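Local atomic coordinates of arginase (RocF) (Helicobacter pylori, PDB entry 4G3H), a protein that probably hydrolyses L-arginine to L-ornithine and urea, a step of the urea cycle, using two manganese ions per subunit. Residues Gly111-Asp116 against Ile229-Asp234; Ala117-His122 against Leu179-Val184; Ile86-His91 against Ala276-Glu281. One frame throughout, in Å; residues are numbered along the deposited sequence.

The three contacts belong to one parallel sheet and meet round its pair of manganese ions. Interaction 1 joins two neighbouring inner strands and supplies Asp116 and Asp234, which bind both metals. Interaction 2 lies on one side, its centre about 9 Å from that of interaction 1, and adds His118 and Asp120. Tyr114 OH is probably hydrogen-bonded to Asp120 OD2 at 2.5 Å. Interaction 3 lies next to strand 228-234, its centre about 10 Å from that of interaction 1. There Tyr230 OH reaches Glu278 OE1 at 2.5 Å, a probable hydrogen bond. The centres of interactions 2 and 3 are about 15 Å apart, and the His91 side chain lies beside Asp120, though its ring orientation is doubtful.

Interaction 1 (Gly111-Asp116 against Ile229-Asp234); sequences GILYLD and IYLSLD. With MN (manganese (II) ion), chain E; MN (manganese (II) ion), chain F.
Asp116 and Asp234 bring two carboxylates together, with Asp116 OD2 3.0 Å from Asp234 OD2, and both groups bind the same two manganese ions. Asp116 gives one oxygen to each metal: Asp116 OD2 lies 2.1 Å from the manganese of chain E, and Asp116 OD1 lies 2.2 Å from the manganese of chain F. Asp234 instead bridges with a single oxygen. Asp234 OD2 is 2.5 Å from the chain E metal and 2.3 Å from the chain F metal. Asp234 CG is anti to the backbone N (chi1 -177°), which carries OD2 to the metals. The carboxylate planes are turned 65° apart. The metal charge probably offsets the repulsion between them. Asp120 adds to the chain E site, and His118 and Asp236 to the chain F site.

Asp234 ends strand 228-234 and Asp116 comes just after strand 110-115, two parallel neighbours in the arginase alpha/beta sheet. Five backbone hydrogen bonds zip the pair, from Tyr230 N to Gly111 O up to Asp234 N to Leu115 O. The last one fixes the backbone of Asp234 beside the metals. On one face, Leu113 CD1 meets Leu231 CD1 at 3.8 Å and also touches Ile229. Leu115 CB rests 3.7 Å from Leu233 CD1. Helix 212-223 packs on Leu113 and Ile229 there. On the other face, Tyr114 CD1 lies 3.8 Å from Ser232 CB.

Interaction 2 (Ala117-His122 against Leu179-Val184); sequences AHADIH and LVYFGV. With MN (manganese (II) ion), chain F; MN (manganese (II) ion), chain E.
Tyr181 OH donates a very short hydrogen bond to Ala119 O, 2.5 Å long. It ties the metal-binding loop of the arginase fold, with its Asp-Ala-His-Ala-Asp run at residues 116-120, to the neighbouring sheet strand 179-182. The acceptor oxygen sits at the edge of the tyrosine ring, near its plane. The same hydroxyl is closely packed: Ile121 CG1 lies 3.2 Å from Tyr181 OH. Ala119 CB adds an apolar contact, 3.8 Å from Tyr181 CZ. The Tyr181 side chain starts toward the loop, and its CG stands anti to the carbonyl carbon (chi1 -79°), which sends the ring across to Ala119.

Val184 makes the second half of the contact, just past the end of the strand. Val184 CG2 lies 3.7 Å from His118 O, and the CG1 methyl faces the Ala119 backbone. Val184 CA also approaches Ala117 O at 3.5 Å, as a C-H...O contact. The loop backbone is thus held from the strand side, while His118 turns its side chain away from the strand.

Further out are the metals. His118 ND1 binds the chain F manganese at 2.3 Å. Asp120 OD2 binds the chain E manganese, also at 2.3 Å. A second shell positions these ligands. Tyr114 OH is hydrogen-bonded to Asp120 OD2. Glu250 OE2 is hydrogen-bonded to His118 NE2, which probably fixes the rotation of that ring. Glu191 of helix 189-198 takes hydrogen bonds from the backbone N of both Ile121 and His122. Beyond the metal ligands, the loop packs on itself, with Ile121 CG2 3.7 Å above the centre of the His122 ring.

Interaction 3 (Ile86-His91 against Ala276-Glu281); sequences ILSSEH and AVEVTE
With OG of Ser88 between its backbone N and carbonyl carbon (chi1 80°), and Glu278 extended with CG anti to the backbone N (chi1 179°), the two side chains meet. The contact joins strands 84-87 and 274-280, parallel neighbours in the arginase alpha/beta sheet. Ser88 OG donates to Glu278 OE2 at 2.6 Å, on the anti side and 22° out of the carboxylate plane. The other oxygen, OE1, is hydrogen-bonded to Tyr230 OH, so both ends of this buried carboxylate are engaged.

Ile86 N bonds to Val277 O at 2.8 Å, and Val279 N bonds to Ile86 O at 2.9 Å. Beyond Ile86 the regular pairing gives way, and a water bridges Ser89 N and Val279 O, accepting from the first and donating to the second. Glu281 N bonds to Ser89 O at 3.2 Å, from above the carbonyl plane.

Thr280 points at the 88-91 loop. Thr280 OG1 lies 3.0 Å from Ser88 OG and 3.0 Å from Ser89 O. Both bonds are weak, and its single proton could serve either. Thr280 CG2 makes a CH-pi contact with His91, 3.6 Å from the ring centroid and over the face. The His91 ring also lies nearly parallel to that of Tyr114. His91 sits beside the chain E manganese, but its ring orientation in the model is doubtful. Turned over, it would present a nitrogen to the metal, consistent with a histidine ligand as in other arginases. Outward, Glu90 is salt-bridged to Arg15, and Ser89 OG is hydrogen-bonded to Asp18. The side chain of Glu281 is bent at chi2, which turns its carboxylate back over the loop, and His91 N donates to Glu281 OE2 at 2.8 Å.

Interaction 1 (Gly111-Asp116 against Ile229-Asp234)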
loop_
_atom_site.group_PDB
_atom_site.type_symbol
_atom_site.label_atom_id
_atom_site.label_comp_id
_atom_site.label_asym_id
_atom_site.label_seq_id
_atom_site.Cartn_x
_atom_site.Cartn_y
_atom_site.Cartn_z
ATOM N N GLY A 111 7.187 -0.180 11.140
ATOM C CA GLY A 111 8.044 -0.458 10.004
ATOM C C GLY A 111 7.153 -0.588 8.785
ATOM O O GLY A 111 5.990 -0.985 8.910
ATOM N N ILE A 112 7.685 -0.264 7.609
ATOM C CA ILE A 112 6.913 -0.341 6.373
ATOM C C ILE A 112 7.599 -1.173 5.288
ATOM O O ILE A 112 8.745 -0.926 4.943
ATOM C CB ILE A 112 6.665 1.070 5.785
ATOM C CG1 ILE A 112 5.998 1.967 6.825
ATOM C CG2 ILE A 112 5.779 0.975 4.549
ATOM C CD1 ILE A 112 5.890 3.414 6.392
ATOM N N LEU A 113 6.893 -2.165 4.763
ATOM C CA LEU A 113 7.422 -2.993 3.682
ATOM C C LEU A 113 6.649 -2.454 2.496
ATOM O O LEU A 113 5.426 -2.597 2.432
ATOM C CB LEU A 113 7.103 -4.474 3.914
ATOM C CG LEU A 113 7.775 -5.096 5.145
ATOM C CD1 LEU A 113 7.246 -6.502 5.385
ATOM C CD2 LEU A 113 9.292 -5.110 4.952
ATOM N N TYR A 114 7.365 -1.811 1.577
ATOM C CA TYR A 114 6.744 -1.184 0.413
ATOM C C TYR A 114 7.211 -1.830 -0.890
ATOM O O TYR A 114 8.325 -1.576 -1.345
ATOM C CB TYR A 114 7.112 0.310 0.411
ATOM C CG TYR A 114 6.117 1.233 -0.257
ATOM C CD1 TYR A 114 4.963 1.640 0.410
ATOM C CD2 TYR A 114 6.344 1.725 -1.539
ATOM C CE1 TYR A 114 4.063 2.516 -0.172
ATOM C CE2 TYR A 114 5.439 2.612 -2.142
ATOM C CZ TYR A 114 4.301 3.004 -1.444
ATOM O OH TYR A 114 3.407 3.891 -2.000
ATOM N N LEU A 115 6.361 -2.661 -1.487
ATOM C CA LEU A 115 6.693 -3.341 -2.739
ATOM C C LEU A 115 6.089 -2.518 -3.855
ATOM O O LEU A 115 4.866 -2.429 -3.975
ATOM C CB LEU A 115 6.124 -4.761 -2.736
ATOM C CG LEU A 115 6.821 -5.722 -1.766
ATOM C CD1 LEU A 115 6.552 -5.288 -0.329
ATOM C CD2 LEU A 115 6.309 -7.150 -2.003
ATOM N N ASP A 116 6.946 -1.939 -4.692
ATOM C CA ASP A 116 6.458 -1.031 -5.721
ATOM C C ASP A 116 7.548 -0.738 -6.752
ATOM O O ASP A 116 8.741 -0.841 -6.457
ATOM C CB ASP A 116 6.068 0.270 -5.011
ATOM C CG ASP A 116 5.162 1.160 -5.823
ATOM O OD1 ASP A 116 5.376 1.343 -7.036
ATOM O OD2 ASP A 116 4.231 1.711 -5.218
ATOM N N ILE A 229 4.492 -3.958 11.891
ATOM C CA ILE A 229 4.793 -3.749 10.492
ATOM C C ILE A 229 3.556 -3.636 9.609
ATOM O O ILE A 229 2.541 -4.301 9.839
ATOM C CB ILE A 229 5.687 -4.902 9.996
ATOM C CG1 ILE A 229 6.950 -4.968 10.861
ATOM C CG2 ILE A 229 6.053 -4.709 8.534
ATOM C CD1 ILE A 229 7.870 -6.133 10.529
ATOM N N TYR A 230 3.660 -2.768 8.606
ATOM C CA TYR A 230 2.601 -2.533 7.633
ATOM C C TYR A 230 3.173 -2.901 6.259
ATOM O O TYR A 230 4.221 -2.381 5.863
ATOM C CB TYR A 230 2.203 -1.049 7.650
ATOM C CG TYR A 230 1.112 -0.660 6.670
ATOM C CD1 TYR A 230 -0.238 -0.710 7.032
ATOM C CD2 TYR A 230 1.432 -0.237 5.376
ATOM C CE1 TYR A 230 -1.247 -0.345 6.122
ATOM C CE2 TYR A 230 0.437 0.125 4.461
ATOM C CZ TYR A 230 -0.898 0.069 4.839
ATOM O OH TYR A 230 -1.871 0.422 3.929
ATOM N N LEU A 231 2.512 -3.809 5.543
ATOM C CA LEU A 231 2.988 -4.183 4.209
ATOM C C LEU A 231 2.091 -3.584 3.126
ATOM O O LEU A 231 0.870 -3.782 3.122
ATOM C CB LEU A 231 3.050 -5.708 4.031
ATOM C CG LEU A 231 3.780 -6.098 2.728
ATOM C CD1 LEU A 231 4.528 -7.408 2.913
ATOM C CD2 LEU A 231 2.792 -6.187 1.560
ATOM N N SER A 232 2.707 -2.845 2.211
ATOM C CA SER A 232 1.970 -2.224 1.123
ATOM C C SER A 232 2.499 -2.757 -0.202
ATOM O O SER A 232 3.656 -2.538 -0.552
ATOM C CB SER A 232 2.123 -0.704 1.180
ATOM O OG SER A 232 1.218 -0.080 0.292
ATOM N N LEU A 233 1.639 -3.455 -0.935
ATOM C CA LEU A 233 2.020 -4.049 -2.208
ATOM C C LEU A 233 1.347 -3.415 -3.417
ATOM O O LEU A 233 0.116 -3.429 -3.537
ATOM C CB LEU A 233 1.707 -5.560 -2.204
ATOM C CG LEU A 233 1.666 -6.262 -3.581
ATOM C CD1 LEU A 233 3.021 -6.146 -4.270
ATOM C CD2 LEU A 233 1.275 -7.719 -3.427
ATOM N N ASP A 234 2.173 -2.883 -4.316
ATOM C CA ASP A 234 1.712 -2.273 -5.563
ATOM C C ASP A 234 2.053 -3.298 -6.649
ATOM O O ASP A 234 3.219 -3.628 -6.849
ATOM C CB ASP A 234 2.466 -0.966 -5.831
ATOM C CG ASP A 234 1.981 -0.253 -7.089
ATOM O OD1 ASP A 234 1.542 -0.923 -8.060
ATOM O OD2 ASP A 234 2.052 0.991 -7.111
HETATM MN MN MN E . 2.712 2.983 -5.794
HETATM MN MN MN F . 3.712 2.030 -8.374
#

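Interaction 2 (Ala117-His122 against Leu179-Val184)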
loop_
_atom_site.group_PDB
_atom_site.type_symbol
_atom_site.label_atom_id
_atom_site.label_comp_id
_atom_site.label_asym_id
_atom_site.label_seq_id
_atom_site.Cartn_x
_atom_site.Cartn_y
_atom_site.Cartn_z
ATOM N N ALA A 117 7.136 -0.372 -7.960
ATOM C CA ALA A 117 8.091 -0.023 -8.998
ATOM C C ALA A 117 8.501 1.427 -8.744
ATOM O O ALA A 117 9.526 1.886 -9.249
ATOM C CB ALA A 117 7.449 -0.150 -10.379
ATOM N N HIS A 118 7.693 2.133 -7.947
ATOM C CA HIS A 118 7.933 3.544 -7.628
ATOM C C HIS A 118 8.176 3.822 -6.144
ATOM O O HIS A 118 7.778 3.045 -5.281
ATOM C CB HIS A 118 6.743 4.398 -8.091
ATOM C CG HIS A 118 6.259 4.068 -9.468
ATOM N ND1 HIS A 118 5.263 3.148 -9.704
ATOM C CD2 HIS A 118 6.665 4.504 -10.684
ATOM C CE1 HIS A 118 5.075 3.028 -11.006
ATOM N NE2 HIS A 118 5.914 3.839 -11.624
ATOM N N ALA A 119 8.814 4.953 -5.860
ATOM C CA ALA A 119 9.104 5.362 -4.491
ATOM C C ALA A 119 7.914 6.117 -3.890
ATOM O O ALA A 119 7.752 6.173 -2.670
ATOM C CB ALA A 119 10.355 6.245 -4.465
ATOM N N ASP A 120 7.088 6.700 -4.755
ATOM C CA ASP A 120 5.905 7.447 -4.319
ATOM C C ASP A 120 6.202 8.529 -3.282
ATOM O O ASP A 120 5.405 8.760 -2.368
ATOM C CB ASP A 120 4.842 6.497 -3.746
ATOM C CG ASP A 120 4.232 5.581 -4.801
ATOM O OD1 ASP A 120 4.381 5.862 -6.004
ATOM O OD2 ASP A 120 3.583 4.582 -4.421
ATOM N N ILE A 121 7.339 9.200 -3.424
ATOM C CA ILE A 121 7.705 10.250 -2.487
ATOM C C ILE A 121 7.267 11.618 -2.999
ATOM O O ILE A 121 6.796 12.458 -2.233
ATOM C CB ILE A 121 9.228 10.255 -2.236
ATOM C CG1 ILE A 121 9.622 8.996 -1.456
ATOM C CG2 ILE A 121 9.631 11.509 -1.476
ATOM C CD1 ILE A 121 11.117 8.815 -1.262
ATOM N N HIS A 122 7.415 11.836 -4.299
ATOM C CA HIS A 122 7.043 13.104 -4.904
ATOM C C HIS A 122 6.201 12.874 -6.149
ATOM O O HIS A 122 6.512 12.015 -6.979
ATOM C CB HIS A 122 8.297 13.902 -5.278
ATOM C CG HIS A 122 9.059 14.424 -4.098
ATOM N ND1 HIS A 122 10.423 14.624 -4.125
ATOM C CD2 HIS A 122 8.648 14.796 -2.862
ATOM C CE1 HIS A 122 10.819 15.092 -2.955
ATOM N NE2 HIS A 122 9.762 15.206 -2.170
ATOM N N LEU A 179 11.578 2.163 6.571
ATOM C CA LEU A 179 10.752 2.088 5.376
ATOM C C LEU A 179 11.646 1.276 4.457
ATOM O O LEU A 179 12.784 1.667 4.199
ATOM C CB LEU A 179 10.511 3.486 4.788
ATOM C CG LEU A 179 10.184 3.595 3.287
ATOM C CD1 LEU A 179 8.910 2.831 2.944
ATOM C CD2 LEU A 179 10.030 5.065 2.913
ATOM N N VAL A 180 11.154 0.134 3.989
ATOM C CA VAL A 180 11.958 -0.710 3.119
ATOM C C VAL A 180 11.329 -0.860 1.739
ATOM O O VAL A 180 10.242 -1.425 1.588
ATOM C CB VAL A 180 12.166 -2.109 3.745
ATOM C CG1 VAL A 180 13.137 -2.924 2.893
ATOM C CG2 VAL A 180 12.691 -1.970 5.172
ATOM N N TYR A 181 12.027 -0.347 0.734
ATOM C CA TYR A 181 11.555 -0.405 -0.644
ATOM C C TYR A 181 11.981 -1.692 -1.339
ATOM O O TYR A 181 13.120 -2.130 -1.201
ATOM C CB TYR A 181 12.109 0.775 -1.442
ATOM C CG TYR A 181 11.407 2.097 -1.237
ATOM C CD1 TYR A 181 10.032 2.227 -1.468
ATOM C CD2 TYR A 181 12.136 3.246 -0.909
ATOM C CE1 TYR A 181 9.402 3.471 -1.389
ATOM C CE2 TYR A 181 11.523 4.487 -0.828
ATOM C CZ TYR A 181 10.156 4.599 -1.074
ATOM O OH TYR A 181 9.560 5.844 -1.044
ATOM N N PHE A 182 11.068 -2.280 -2.103
ATOM C CA PHE A 182 11.355 -3.505 -2.843
ATOM C C PHE A 182 10.966 -3.321 -4.305
ATOM O O PHE A 182 9.810 -3.021 -4.604
ATOM C CB PHE A 182 10.560 -4.682 -2.263
ATOM C CG PHE A 182 10.941 -5.045 -0.852
ATOM C CD1 PHE A 182 11.981 -5.940 -0.605
ATOM C CD2 PHE A 182 10.260 -4.491 0.232
ATOM C CE1 PHE A 182 12.337 -6.282 0.701
ATOM C CE2 PHE A 182 10.608 -4.826 1.541
ATOM C CZ PHE A 182 11.650 -5.725 1.774
ATOM N N GLY A 183 11.932 -3.493 -5.204
ATOM C CA GLY A 183 11.669 -3.375 -6.631
ATOM C C GLY A 183 11.546 -1.981 -7.228
ATOM O O GLY A 183 11.201 -1.841 -8.405
ATOM N N VAL A 184 11.828 -0.948 -6.441
ATOM C CA VAL A 184 11.731 0.427 -6.933
ATOM C C VAL A 184 12.684 0.647 -8.108
ATOM O O VAL A 184 13.879 0.370 -8.011
ATOM C CB VAL A 184 12.051 1.440 -5.813
ATOM C CG1 VAL A 184 12.052 2.855 -6.365
ATOM C CG2 VAL A 184 11.026 1.309 -4.695
HETATM MN MN MN F . 3.712 2.030 -8.374
HETATM MN MN MN E . 2.712 2.983 -5.794
#

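Interaction 3 (Ile86-His91 against Ala276-Glu281)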
loop_
_atom_site.group_PDB
_atom_site.type_symbol
_atom_site.label_atom_id
_atom_site.label_comp_id
_atom_site.label_asym_id
_atom_site.label_seq_id
_atom_site.Cartn_x
_atom_site.Cartn_y
_atom_site.Cartn_z
ATOM N N ILE A 86 -6.398 -5.046 2.958
ATOM C CA ILE A 86 -6.913 -3.819 2.363
ATOM C C ILE A 86 -6.670 -3.620 0.866
ATOM O O ILE A 86 -5.530 -3.487 0.425
ATOM C CB ILE A 86 -6.325 -2.597 3.104
ATOM C CG1 ILE A 86 -6.545 -2.757 4.610
ATOM C CG2 ILE A 86 -6.976 -1.314 2.602
ATOM C CD1 ILE A 86 -5.623 -1.916 5.439
ATOM N N LEU A 87 -7.682 -3.605 0.146
ATOM C CA LEU A 87 -7.714 -3.201 -1.186
ATOM C C LEU A 87 -7.964 -1.739 -1.409
ATOM O O LEU A 87 -8.946 -1.367 -1.532
ATOM C CB LEU A 87 -8.491 -4.141 -2.082
ATOM C CG LEU A 87 -8.611 -5.586 -1.769
ATOM C CD1 LEU A 87 -9.541 -6.271 -2.254
ATOM C CD2 LEU A 87 -7.547 -6.185 -2.101
ATOM N N SER A 88 -6.904 -1.047 -1.485
ATOM C CA SER A 88 -6.746 0.333 -1.557
ATOM C C SER A 88 -7.183 1.130 -2.779
ATOM O O SER A 88 -7.260 2.141 -2.715
ATOM C CB SER A 88 -5.475 0.789 -0.956
ATOM O OG SER A 88 -4.474 0.667 -1.677
ATOM N N SER A 89 -7.304 0.412 -3.868
ATOM C CA SER A 89 -7.581 0.734 -5.172
ATOM C C SER A 89 -6.436 1.451 -5.827
ATOM O O SER A 89 -5.958 0.993 -6.501
ATOM C CB SER A 89 -8.828 1.576 -5.318
ATOM O OG SER A 89 -9.272 1.754 -6.497
ATOM N N GLU A 90 -6.091 2.571 -5.378
ATOM C CA GLU A 90 -5.025 3.369 -5.769
ATOM C C GLU A 90 -4.014 3.672 -4.719
ATOM O O GLU A 90 -4.383 3.864 -3.718
ATOM C CB GLU A 90 -5.507 4.569 -6.578
ATOM C CG GLU A 90 -6.329 5.511 -5.963
ATOM C CD GLU A 90 -6.814 6.588 -6.918
ATOM O OE1 GLU A 90 -7.578 6.417 -7.827
ATOM O OE2 GLU A 90 -6.490 7.658 -6.692
ATOM N N HIS A 91 -2.725 3.580 -5.024
ATOM C CA HIS A 91 -1.741 3.803 -3.987
ATOM C C HIS A 91 -1.834 5.111 -3.223
ATOM O O HIS A 91 -1.449 5.167 -2.060
ATOM C CB HIS A 91 -0.321 3.631 -4.531
ATOM C CG HIS A 91 0.528 2.739 -3.681
ATOM N ND1 HIS A 91 0.199 2.427 -2.379
ATOM C CD2 HIS A 91 1.678 2.083 -3.946
ATOM C CE1 HIS A 91 1.112 1.613 -1.880
ATOM N NE2 HIS A 91 2.020 1.388 -2.811
ATOM N N ALA A 276 -1.014 -5.518 9.095
ATOM C CA ALA A 276 -1.883 -5.194 7.971
ATOM C C ALA A 276 -1.202 -5.370 6.630
ATOM O O ALA A 276 0.017 -5.223 6.514
ATOM C CB ALA A 276 -2.415 -3.760 8.096
ATOM N N VAL A 277 -2.002 -5.704 5.621
ATOM C CA VAL A 277 -1.499 -5.850 4.268
ATOM C C VAL A 277 -2.417 -5.107 3.307
ATOM O O VAL A 277 -3.646 -5.262 3.339
ATOM C CB VAL A 277 -1.400 -7.315 3.826
ATOM C CG1 VAL A 277 -0.920 -7.368 2.386
ATOM C CG2 VAL A 277 -0.427 -8.084 4.734
ATOM N N GLU A 278 -1.800 -4.292 2.461
ATOM C CA GLU A 278 -2.502 -3.504 1.466
ATOM C C GLU A 278 -2.032 -3.947 0.078
ATOM O O GLU A 278 -0.824 -4.011 -0.178
ATOM C CB GLU A 278 -2.167 -2.019 1.665
ATOM C CG GLU A 278 -2.814 -1.062 0.669
ATOM C CD GLU A 278 -2.069 0.264 0.562
ATOM O OE1 GLU A 278 -1.290 0.599 1.479
ATOM O OE2 GLU A 278 -2.266 0.981 -0.440
ATOM N N VAL A 279 -2.972 -4.275 -0.805
ATOM C CA VAL A 279 -2.622 -4.666 -2.175
ATOM C C VAL A 279 -3.357 -3.651 -3.028
ATOM O O VAL A 279 -4.562 -3.458 -2.878
ATOM C CB VAL A 279 -3.071 -6.110 -2.517
ATOM C CG1 VAL A 279 -2.663 -6.450 -3.952
ATOM C CG2 VAL A 279 -2.420 -7.098 -1.560
ATOM N N THR A 280 -2.635 -2.996 -3.923
ATOM C CA THR A 280 -3.233 -1.924 -4.701
ATOM C C THR A 280 -2.803 -1.856 -6.163
ATOM O O THR A 280 -1.921 -2.588 -6.607
ATOM C CB THR A 280 -2.882 -0.580 -4.022
ATOM O OG1 THR A 280 -3.683 0.477 -4.557
ATOM C CG2 THR A 280 -1.401 -0.262 -4.248
ATOM N N GLU A 281 -3.446 -0.952 -6.897
ATOM C CA GLU A 281 -3.161 -0.713 -8.307
ATOM C C GLU A 281 -3.482 -1.864 -9.252
ATOM O O GLU A 281 -2.690 -2.207 -10.134
ATOM C CB GLU A 281 -1.698 -0.285 -8.484
ATOM C CG GLU A 281 -1.337 1.053 -7.821
ATOM C CD GLU A 281 -2.103 2.246 -8.397
ATOM O OE1 GLU A 281 -2.587 2.158 -9.542
ATOM O OE2 GLU A 281 -2.208 3.282 -7.709
HETATM O O HOH W 1 -6.856 -2.499 -4.446
#